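Local structure of M157 (Murid herpesvirus 1, 2NYK) at residues F17-T22 / R163-V168. The protein is a viral MHC class I-like protein that serves as a ligand for Ly49 receptors of mouse natural killer cells. The protein carries 1 engineered substitution. Numbering follows the deposited sequence.
Sequences FQFTFT and RWRSTV
V168 meets F19 and F21 through both of its methyl groups. Its CG1 methyl lies at the edge of the F19 ring, 3.6 Å from CE2 of F19, and also touches CB of F21, while V168 CB comes up to the same edge of F19 in the plane of the ring. CG2 instead sits over one face of F21 in a CH-pi contact, 4.2 Å from the ring centroid and 23° off the normal, displaced toward the CD1–CE1 rim. Holding CG between its backbone N and carbonyl carbon (chi1 72°), F21 turns this face to the valine. At the far end of the same ring, CZ of F21 touches CB of W164 at 4.0 Å; the indole itself leads away, and its NE1 is hydrogen-bonded to E72.

The aliphatic part of R165 supplies the remaining apolar contact. CG of R165 approaches CD2 of F19 obliquely at 3.6 Å, while CD reaches F19 CB at the same distance. From there the arginine chain bends at chi3, and its guanidinium plane stands 75° from the ring, so the two do not stack.

The polar end of R165 turns to partners outside the contact, NE forming a salt bridge with D16 of helix 9-18 and NH1 a hydrogen bond with Q169 of its own helix, while the carbonyl of F19 accepts a hydrogen bond from K161, a further link to helix 157-173.

F19 is where the chain leaves helix 9-18, and two residues later F21 enters strand 21-30, pairing through its backbone with F105 of the adjacent strand 96-106. The contact thus packs helix 157-173 of the MHC class I-like fold against the junction between the N-terminal helix and a central strand of the seven-stranded antiparallel sheet.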
# COMPACT_ATOMS: atom_id res chain seq x y z
N PHE A 17 -2.17 19.16 10.38
CA PHE A 17 -3.61 19.24 10.43
C PHE A 17 -4.20 19.22 9.02
O PHE A 17 -5.13 18.46 8.75
CB PHE A 17 -4.09 20.47 11.20
CG PHE A 17 -5.58 20.58 11.30
CD1 PHE A 17 -6.26 19.93 12.32
CD2 PHE A 17 -6.31 21.29 10.35
CE1 PHE A 17 -7.63 20.02 12.42
CE2 PHE A 17 -7.70 21.38 10.44
CZ PHE A 17 -8.35 20.74 11.47
N GLN A 18 -3.66 20.05 8.14
CA GLN A 18 -4.30 20.27 6.84
C GLN A 18 -4.20 19.10 5.86
O GLN A 18 -5.09 18.90 5.04
CB GLN A 18 -3.79 21.55 6.18
CG GLN A 18 -4.79 22.14 5.18
CD GLN A 18 -6.15 22.49 5.82
OE1 GLN A 18 -6.23 22.97 6.95
NE2 GLN A 18 -7.23 22.23 5.08
N PHE A 19 -3.12 18.34 5.95
CA PHE A 19 -2.86 17.24 5.01
C PHE A 19 -3.74 16.01 5.26
O PHE A 19 -3.66 15.38 6.32
CB PHE A 19 -1.38 16.87 5.02
CG PHE A 19 -1.02 15.85 3.99
CD1 PHE A 19 -1.14 16.14 2.63
CD2 PHE A 19 -0.58 14.59 4.38
CE1 PHE A 19 -0.82 15.18 1.66
CE2 PHE A 19 -0.25 13.64 3.43
CZ PHE A 19 -0.37 13.93 2.08
N THR A 20 -4.58 15.68 4.28
CA THR A 20 -5.49 14.55 4.34
C THR A 20 -4.89 13.30 3.68
O THR A 20 -4.23 13.38 2.62
CB THR A 20 -6.87 14.91 3.69
OG1 THR A 20 -7.48 15.96 4.44
CG2 THR A 20 -7.82 13.70 3.65
N PHE A 21 -5.09 12.15 4.32
CA PHE A 21 -4.60 10.87 3.80
C PHE A 21 -5.21 9.71 4.57
O PHE A 21 -5.84 9.91 5.60
CB PHE A 21 -3.07 10.80 3.80
CG PHE A 21 -2.43 10.65 5.18
CD1 PHE A 21 -2.08 9.40 5.67
CD2 PHE A 21 -2.12 11.78 5.95
CE1 PHE A 21 -1.48 9.26 6.93
CE2 PHE A 21 -1.49 11.68 7.18
CZ PHE A 21 -1.16 10.41 7.70
N THR A 22 -5.04 8.50 4.06
CA THR A 22 -5.58 7.30 4.68
C THR A 22 -4.43 6.37 5.04
O THR A 22 -3.34 6.43 4.43
CB THR A 22 -6.59 6.55 3.74
OG1 THR A 22 -5.86 5.88 2.69
CG2 THR A 22 -7.59 7.52 3.10
N ARG A 163 4.08 11.96 12.21
CA ARG A 163 5.05 10.93 11.84
C ARG A 163 5.05 10.58 10.35
O ARG A 163 6.12 10.32 9.77
CB ARG A 163 4.80 9.65 12.65
CG ARG A 163 5.31 9.71 14.04
CD ARG A 163 4.69 8.62 14.96
NE ARG A 163 4.92 7.26 14.49
CZ ARG A 163 6.12 6.75 14.23
NH1 ARG A 163 7.22 7.49 14.37
NH2 ARG A 163 6.23 5.49 13.81
N TRP A 164 3.87 10.58 9.73
CA TRP A 164 3.71 10.07 8.36
C TRP A 164 3.51 11.08 7.25
O TRP A 164 3.71 10.75 6.08
CB TRP A 164 2.56 9.05 8.31
CG TRP A 164 2.96 7.77 9.01
CD1 TRP A 164 2.85 7.48 10.35
CD2 TRP A 164 3.53 6.63 8.40
NE1 TRP A 164 3.33 6.21 10.60
CE2 TRP A 164 3.76 5.68 9.40
CE3 TRP A 164 3.87 6.31 7.07
CZ2 TRP A 164 4.31 4.42 9.13
CZ3 TRP A 164 4.44 5.08 6.81
CH2 TRP A 164 4.65 4.15 7.83
N ARG A 165 3.10 12.30 7.58
CA ARG A 165 2.79 13.28 6.55
C ARG A 165 3.86 13.39 5.45
O ARG A 165 3.55 13.28 4.29
CB ARG A 165 2.53 14.67 7.15
CG ARG A 165 2.42 15.72 6.08
CD ARG A 165 1.84 17.02 6.61
NE ARG A 165 2.70 17.68 7.59
CZ ARG A 165 3.80 18.39 7.31
NH1 ARG A 165 4.20 18.53 6.05
NH2 ARG A 165 4.48 18.99 8.28
N SER A 166 5.10 13.65 5.84
CA SER A 166 6.19 13.81 4.88
C SER A 166 6.34 12.56 3.99
O SER A 166 6.53 12.68 2.79
CB SER A 166 7.50 14.09 5.63
OG SER A 166 8.60 14.10 4.74
N THR A 167 6.26 11.38 4.59
CA THR A 167 6.34 10.11 3.84
C THR A 167 5.24 10.02 2.80
O THR A 167 5.51 9.72 1.65
CB THR A 167 6.27 8.90 4.81
OG1 THR A 167 7.38 8.96 5.69
CG2 THR A 167 6.31 7.56 4.03
N VAL A 168 4.02 10.36 3.18
CA VAL A 168 2.88 10.24 2.28
C VAL A 168 2.93 11.25 1.12
O VAL A 168 2.54 10.94 0.01
CB VAL A 168 1.56 10.39 3.05
CG1 VAL A 168 0.39 10.38 2.08
CG2 VAL A 168 1.42 9.27 4.07